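Local coordinates for protein chitooligosaccharide oxidase (Gibberella zeae, PDB 6Y0R) that oxidises the C1 hydroxyl of chitooligosaccharides to the corresponding lactones, passing the electrons through a bicovalently bound FAD to molecular oxygen, which becomes hydrogen peroxide, at residues A71-S74 with A75-C79; K291-Q294 with P295-Q298. One frame throughout, in Å; residues are numbered along the deposited sequence.

Overall arrangement
From the N terminus the chain first makes helix 26-33 and then reaches helix 70-83, which carries contact 1 within the PCMH-type FAD-binding region. Contact 2 comes much later, on helix 286-300, which follows strand 275-283 of the seven-stranded antiparallel sheet and leads to its edge strand 305-310. Each contact is local, two successive parts of one helix, and so closes no long loop; the two follow in series, neither nesting nor crossing. They lie on opposite sides of the chain's centre, with their own centres about 55 Å apart. Contact 1 joins its helix to helix 26-33 and to strands 182-188 and 218-228, contact 2 to helix 247-260 and strand 305-310.

Contact 1. Residues A71-S74 with A75-C79; sequences AQVS and AAVEC
A71-S74 and A75-C79 are successive turns of helix 70-83, in the PCMH-type FAD-binding region, with V73 and V77 on the flank that faces strands 182-188 and 218-228. Four consecutive i to i+4 backbone bonds join the two turns. A75 N donates to A71 O at 3.0 Å, and A76 N to Q72 O along a more bent path. V77 N meets V73 O nearly straight, at 167°; E78 N closes the set on S74 O at 2.9 Å.

Along the buried flank, V73 and V77 stand one turn apart. The methyl CG1 of V73 faces CG2 of V77 at 4.4 Å, a loose apolar contact. V77 holds CG1 anti to its backbone N (chi1 171°), which turns CG2 back along the helix until it lies 3.3 Å from V73 O, the carbonyl that its own N-H uses. On the more open flank, E78 folds its CG to the side of its backbone N (chi1 -79°), and this methylene comes closest to S74, 3.4 Å from S74 O. The carboxylate carbon follows behind it, with E78 CD 3.6 Å from the same S74 O, so E78 meets the backbone of S74 rather than its hydroxyl. That hydroxyl instead hydrogen-bonds G192 O, while Q72 OE1 accepts a hydrogen bond from T68 N, just before the helix.

The methyl of A76 lies against Q72 O and touches L31 of helix 26-33, as does C79. A disulfide joins C79 to C30 of that same helix, while V73 and V77 pack on V188 of strand 182-188 and V218 of strand 218-228.

Contact 2. Residues K291-Q294 with P295-Q298; sequences KALQ and PLVQ
Helix 286-300 is kinked at P295, where K291-Q294 meets P295-Q298, a worked case of a proline within an alpha-helix. The disturbance shows first in the backbone bonding. P295 has no N-H to offer, and its ring carbon CD occupies the place of the missing donor, 3.8 Å from K291 O and 3.5 Å from A292 O. The next residue has no regular bond to the preceding turn either: L296 N lies 2.9 Å from L293 O in a weak i to i+3 bond, strongly bent at 121°. The alpha-helical pattern resumes at once. V297 N donates to the same L293 O at 3.0 Å and almost straight, so this carbonyl serves two donors, and Q298 N makes a well-directed bond to Q294 O.

Apolar contacts gather on the inner flank. L293 and L296 bring their CD2 methyls to 4.4 Å, and both side chains, with P295, touch F257 of helix 247-260. L293 and V297 also reach V305, so the helix packs against both helix 247-260 and strand 305-310, an outermost strand of the seven-stranded antiparallel sheet.

On the outer flank two glutamines, Q294 and Q298, meet across the break, and their contact is carbon against amide. Q294 carries CG anti to its backbone N (chi1 -158°) and then bends at chi2, a combination that swings the terminal amide forward along the helix toward V297 and Q298. The amide planes of Q294 and Q298 are inclined by 67° and do not stack. Instead Q294 NE2 abuts two aliphatic carbons, V297 CG1 and Q298 CG, each 3.8 Å away.

Contact 1. Residues A71-S74 with A75-C79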
loop_
_atom_site.group_PDB
_atom_site.type_symbol
_atom_site.label_atom_id
_atom_site.label_comp_id
_atom_site.label_asym_id
_atom_site.label_seq_id
_atom_site.Cartn_x
_atom_site.Cartn_y
_atom_site.Cartn_z
ATOM N N ALA A 71 12.849 -23.397 -0.660
ATOM C CA ALA A 71 13.176 -24.478 0.305
ATOM C C ALA A 71 13.627 -23.880 1.641
ATOM O O ALA A 71 13.228 -24.432 2.698
ATOM C CB ALA A 71 14.250 -25.404 -0.266
ATOM N N GLN A 72 14.400 -22.784 1.642
ATOM C CA GLN A 72 14.849 -22.109 2.882
ATOM C C GLN A 72 13.663 -21.409 3.585
ATOM O O GLN A 72 13.672 -21.360 4.823
ATOM C CB GLN A 72 15.975 -21.146 2.581
ATOM C CG GLN A 72 17.292 -21.866 2.291
ATOM C CD GLN A 72 18.315 -20.940 1.701
ATOM O OE1 GLN A 72 18.078 -19.748 1.537
ATOM N NE2 GLN A 72 19.495 -21.483 1.411
ATOM N N VAL A 73 12.719 -20.865 2.823
ATOM C CA VAL A 73 11.472 -20.265 3.417
ATOM C C VAL A 73 10.691 -21.395 4.120
ATOM O O VAL A 73 10.296 -21.188 5.306
ATOM C CB VAL A 73 10.613 -19.523 2.379
ATOM C CG1 VAL A 73 9.346 -18.939 3.015
ATOM C CG2 VAL A 73 11.379 -18.406 1.687
ATOM N N SER A 74 10.482 -22.540 3.448
ATOM C CA SER A 74 9.772 -23.698 4.044
ATOM C C SER A 74 10.459 -24.082 5.349
ATOM O O SER A 74 9.748 -24.235 6.352
ATOM C CB SER A 74 9.692 -24.891 3.136
ATOM O OG SER A 74 8.740 -24.680 2.137
ATOM N N ALA A 75 11.778 -24.287 5.343
ATOM C CA ALA A 75 12.527 -24.704 6.556
ATOM C C ALA A 75 12.365 -23.652 7.658
ATOM O O ALA A 75 12.183 -24.004 8.842
ATOM C CB ALA A 75 13.986 -24.947 6.236
ATOM N N ALA A 76 12.404 -22.374 7.298
ATOM C CA ALA A 76 12.315 -21.303 8.299
ATOM C C ALA A 76 10.922 -21.339 8.941
ATOM O O ALA A 76 10.851 -21.232 10.181
ATOM C CB ALA A 76 12.620 -19.954 7.696
ATOM N N VAL A 77 9.881 -21.467 8.139
ATOM C CA VAL A 77 8.491 -21.540 8.659
ATOM C C VAL A 77 8.392 -22.781 9.557
ATOM O O VAL A 77 7.868 -22.660 10.665
ATOM C CB VAL A 77 7.455 -21.539 7.536
ATOM C CG1 VAL A 77 6.056 -21.837 8.041
ATOM C CG2 VAL A 77 7.482 -20.200 6.792
ATOM N N GLU A 78 8.946 -23.912 9.127
ATOM C CA GLU A 78 8.822 -25.168 9.930
ATOM C C GLU A 78 9.455 -24.938 11.296
ATOM O O GLU A 78 8.869 -25.384 12.328
ATOM C CB GLU A 78 9.452 -26.366 9.212
ATOM C CG GLU A 78 8.550 -26.922 8.138
ATOM C CD GLU A 78 9.207 -27.706 7.011
ATOM O OE1 GLU A 78 10.444 -27.931 7.047
ATOM O OE2 GLU A 78 8.482 -28.036 6.081
ATOM N N CYS A 79 10.600 -24.268 11.325
ATOM C CA CYS A 79 11.335 -23.925 12.567
ATOM C C CYS A 79 10.484 -23.044 13.482
ATOM O O CYS A 79 10.442 -23.304 14.697
ATOM C CB CYS A 79 12.663 -23.241 12.286
ATOM S SG CYS A 79 13.955 -24.414 11.806
#

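Contact 2. Residues K291-Q294 with P295-Q298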
loop_
_atom_site.group_PDB
_atom_site.type_symbol
_atom_site.label_atom_id
_atom_site.label_comp_id
_atom_site.label_asym_id
_atom_site.label_seq_id
_atom_site.Cartn_x
_atom_site.Cartn_y
_atom_site.Cartn_z
ATOM N N LYS A 291 -7.773 18.619 -23.033
ATOM C CA LYS A 291 -9.220 18.599 -23.401
ATOM C C LYS A 291 -10.044 17.903 -22.315
ATOM O O LYS A 291 -11.086 18.445 -21.893
ATOM C CB LYS A 291 -9.419 17.948 -24.765
ATOM C CG LYS A 291 -8.885 18.789 -25.912
ATOM C CD LYS A 291 -8.870 18.094 -27.267
ATOM C CE LYS A 291 -7.852 18.726 -28.205
ATOM N NZ LYS A 291 -8.372 18.839 -29.585
ATOM N N ALA A 292 -9.534 16.804 -21.772
ATOM C CA ALA A 292 -10.246 16.003 -20.743
ATOM C C ALA A 292 -10.404 16.791 -19.443
ATOM O O ALA A 292 -11.434 16.579 -18.740
ATOM C CB ALA A 292 -9.510 14.719 -20.480
ATOM N N LEU A 293 -9.427 17.619 -19.083
ATOM C CA LEU A 293 -9.492 18.386 -17.804
ATOM C C LEU A 293 -10.233 19.713 -17.929
ATOM O O LEU A 293 -10.513 20.328 -16.908
ATOM C CB LEU A 293 -8.069 18.641 -17.308
ATOM C CG LEU A 293 -7.393 17.472 -16.640
ATOM C CD1 LEU A 293 -6.010 17.920 -16.149
ATOM C CD2 LEU A 293 -8.214 16.913 -15.507
ATOM N N GLN A 294 -10.499 20.190 -19.143
ATOM C CA GLN A 294 -11.053 21.549 -19.322
ATOM C C GLN A 294 -12.316 21.734 -18.476
ATOM O O GLN A 294 -12.453 22.781 -17.874
ATOM C CB GLN A 294 -11.235 21.850 -20.816
ATOM C CG GLN A 294 -11.282 23.333 -21.131
ATOM C CD GLN A 294 -10.218 24.210 -20.496
ATOM O OE1 GLN A 294 -9.043 23.869 -20.412
ATOM N NE2 GLN A 294 -10.631 25.373 -20.028
ATOM N N PRO A 295 -13.270 20.788 -18.341
ATOM C CA PRO A 295 -14.409 21.022 -17.442
ATOM C C PRO A 295 -14.043 21.287 -15.977
ATOM O O PRO A 295 -14.711 22.068 -15.297
ATOM C CB PRO A 295 -15.237 19.731 -17.551
ATOM C CG PRO A 295 -14.828 19.165 -18.883
ATOM C CD PRO A 295 -13.358 19.501 -19.043
ATOM N N LEU A 296 -13.026 20.594 -15.472
ATOM C CA LEU A 296 -12.575 20.825 -14.084
ATOM C C LEU A 296 -11.903 22.183 -13.974
ATOM O O LEU A 296 -12.191 22.926 -13.040
ATOM C CB LEU A 296 -11.582 19.733 -13.692
ATOM C CG LEU A 296 -11.138 19.833 -12.245
ATOM C CD1 LEU A 296 -12.311 19.565 -11.346
ATOM C CD2 LEU A 296 -9.980 18.866 -12.011
ATOM N N VAL A 297 -11.056 22.527 -14.929
ATOM C CA VAL A 297 -10.439 23.880 -14.977
ATOM C C VAL A 297 -11.552 24.933 -14.939
ATOM O O VAL A 297 -11.460 25.907 -14.151
ATOM C CB VAL A 297 -9.551 23.986 -16.221
ATOM C CG1 VAL A 297 -9.127 25.406 -16.492
ATOM C CG2 VAL A 297 -8.392 23.009 -16.130
ATOM N N GLN A 298 -12.609 24.752 -15.732
ATOM C CA GLN A 298 -13.736 25.716 -15.789
ATOM C C GLN A 298 -14.490 25.736 -14.455
ATOM O O GLN A 298 -14.981 26.794 -14.054
ATOM C CB GLN A 298 -14.643 25.419 -16.987
ATOM C CG GLN A 298 -14.032 25.879 -18.301
ATOM C CD GLN A 298 -15.041 26.558 -19.211
ATOM O OE1 GLN A 298 -16.045 27.095 -18.763
ATOM N NE2 GLN A 298 -14.796 26.501 -20.510
#